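Local atomic coordinates of xylulokinase (Brucella ovis, PDB entry 5VM1), a protein that probably phosphorylates D-xylulose to D-xylulose 5-phosphate at the expense of ATP, as a sugar kinase of the FGGY family. Residues Leu339-Gly344 and Ala482-Leu487. Residues are numbered along the deposited sequence; the frame is centred on the assembly and turned at random.
Sequences LPYLSG and ALYPAL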
loop_
_atom_site.group_PDB
_atom_site.type_symbol
_atom_site.label_atom_id
_atom_site.label_comp_id
_atom_site.label_asym_id
_atom_site.label_seq_id
_atom_site.Cartn_x
_atom_site.Cartn_y
_atom_site.Cartn_z
ATOM N N LEU A 339 -8.191 12.558 18.879
ATOM C CA LEU A 339 -8.450 12.513 17.445
ATOM C C LEU A 339 -7.123 12.526 16.689
ATOM O O LEU A 339 -6.381 13.510 16.796
ATOM C CB LEU A 339 -9.300 13.690 17.011
ATOM C CG LEU A 339 -10.770 13.800 17.360
ATOM C CD1 LEU A 339 -11.332 14.825 16.397
ATOM C CD2 LEU A 339 -11.508 12.500 17.230
ATOM N N PRO A 340 -6.781 11.477 15.915
ATOM C CA PRO A 340 -5.430 11.397 15.327
ATOM C C PRO A 340 -5.252 12.153 14.013
ATOM O O PRO A 340 -4.477 11.722 13.155
ATOM C CB PRO A 340 -5.236 9.891 15.116
ATOM C CG PRO A 340 -6.605 9.367 14.908
ATOM C CD PRO A 340 -7.553 10.237 15.698
ATOM N N TYR A 341 -5.967 13.259 13.827
ATOM C CA TYR A 341 -6.008 13.957 12.541
ATOM C C TYR A 341 -4.886 14.980 12.404
ATOM O O TYR A 341 -5.129 16.105 11.928
ATOM C CB TYR A 341 -7.369 14.621 12.354
ATOM C CG TYR A 341 -8.564 13.695 12.537
ATOM C CD1 TYR A 341 -8.494 12.344 12.161
ATOM C CD2 TYR A 341 -9.769 14.166 13.093
ATOM C CE1 TYR A 341 -9.583 11.483 12.339
ATOM C CE2 TYR A 341 -10.880 13.322 13.252
ATOM C CZ TYR A 341 -10.776 11.979 12.874
ATOM O OH TYR A 341 -11.854 11.122 13.015
ATOM N N LEU A 342 -3.652 14.619 12.790
ATOM C CA LEU A 342 -2.528 15.561 12.754
ATOM C C LEU A 342 -2.233 16.085 11.352
ATOM O O LEU A 342 -1.645 17.170 11.218
ATOM C CB LEU A 342 -1.264 14.896 13.303
ATOM C CG LEU A 342 -1.429 14.338 14.720
ATOM C CD1 LEU A 342 -0.285 13.422 15.009
ATOM C CD2 LEU A 342 -1.531 15.431 15.763
ATOM N N SER A 343 -2.654 15.350 10.309
ATOM C CA SER A 343 -2.424 15.696 8.911
ATOM C C SER A 343 -3.724 15.789 8.146
ATOM O O SER A 343 -3.745 15.519 6.944
ATOM C CB SER A 343 -1.527 14.675 8.218
ATOM O OG SER A 343 -0.330 14.469 8.935
ATOM N N GLY A 344 -4.817 16.119 8.831
ATOM C CA GLY A 344 -6.148 15.917 8.287
ATOM C C GLY A 344 -6.524 14.463 8.484
ATOM O O GLY A 344 -5.901 13.734 9.252
ATOM N N ALA A 482 -18.605 11.774 17.942
ATOM C CA ALA A 482 -19.298 13.057 18.105
ATOM C C ALA A 482 -18.348 14.250 18.067
ATOM O O ALA A 482 -18.785 15.366 17.779
ATOM C CB ALA A 482 -20.095 13.077 19.404
ATOM N N LEU A 483 -17.068 14.049 18.378
ATOM C CA LEU A 483 -16.118 15.150 18.341
ATOM C C LEU A 483 -15.891 15.662 16.925
ATOM O O LEU A 483 -15.614 16.857 16.750
ATOM C CB LEU A 483 -14.799 14.724 18.973
ATOM C CG LEU A 483 -14.758 15.207 20.421
ATOM C CD1 LEU A 483 -13.620 14.590 21.216
ATOM C CD2 LEU A 483 -14.671 16.717 20.440
ATOM N N TYR A 484 -15.952 14.789 15.903
ATOM C CA TYR A 484 -15.609 15.272 14.564
ATOM C C TYR A 484 -16.584 16.316 14.035
ATOM O O TYR A 484 -16.122 17.371 13.578
ATOM C CB TYR A 484 -15.470 14.124 13.566
ATOM C CG TYR A 484 -15.328 14.667 12.151
ATOM C CD1 TYR A 484 -14.135 15.227 11.725
ATOM C CD2 TYR A 484 -16.393 14.650 11.252
ATOM C CE1 TYR A 484 -13.995 15.743 10.440
ATOM C CE2 TYR A 484 -16.264 15.174 9.964
ATOM C CZ TYR A 484 -15.058 15.716 9.565
ATOM O OH TYR A 484 -14.902 16.244 8.302
ATOM N N PRO A 485 -17.900 16.082 13.986
ATOM C CA PRO A 485 -18.789 17.133 13.453
ATOM C C PRO A 485 -18.785 18.406 14.283
ATOM O O PRO A 485 -19.010 19.497 13.742
ATOM C CB PRO A 485 -20.169 16.459 13.431
ATOM C CG PRO A 485 -20.051 15.287 14.321
ATOM C CD PRO A 485 -18.639 14.839 14.276
ATOM N N ALA A 486 -18.549 18.299 15.592
ATOM C CA ALA A 486 -18.438 19.494 16.419
ATOM C C ALA A 486 -17.216 20.324 16.025
ATOM O O ALA A 486 -17.322 21.535 15.830
ATOM C CB ALA A 486 -18.404 19.109 17.903
ATOM N N LEU A 487 -16.056 19.684 15.848
ATOM C CA LEU A 487 -14.874 20.444 15.458
ATOM C C LEU A 487 -14.921 20.856 13.998
ATOM O O LEU A 487 -14.463 21.947 13.655
ATOM C CB LEU A 487 -13.601 19.633 15.720
ATOM C CG LEU A 487 -13.302 19.294 17.176
ATOM C CD1 LEU A 487 -11.999 18.532 17.278
ATOM C CD2 LEU A 487 -13.224 20.578 17.976
#
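The nearest CA atoms across the contact, those of L339 and L483, are 8.2 Å apart, where the end of strand 337-339 and Y341, which opens a type I turn, face the C-terminal helix 470-488 of an FGGY kinase. A gap of this width is bridged by side chains alone, and the contact illustrates how the last long helix packs within the actin-like C-terminal half of the fold without any hydrogen bond between the two segments. L339 sends its CD1 methyl toward the helix, meeting CD1 of L487 tip to tip at 3.9 Å and lying 4.3 Å from CB of L483. L483 and L487 stand one helical turn apart, joined by the backbone hydrogen bond from L487 N to L483 O, and therefore offer L339 neighbouring apolar surfaces. Both also touch strand 357-359, whose S357 is backbone hydrogen-bonded to L339. Next to this cluster, a chi1 of 171°, which sets CG of Y484 opposite its backbone N, lets the side chain lean outward from the helix and cross that of Y341 at about a right angle. The Y484 ring stacks with Y349, and its hydroxyl hydrogen-bonds to D351. The tyrosines meet through carbon, CE2 of Y341 lying 4.1 Å from CD1 of Y484.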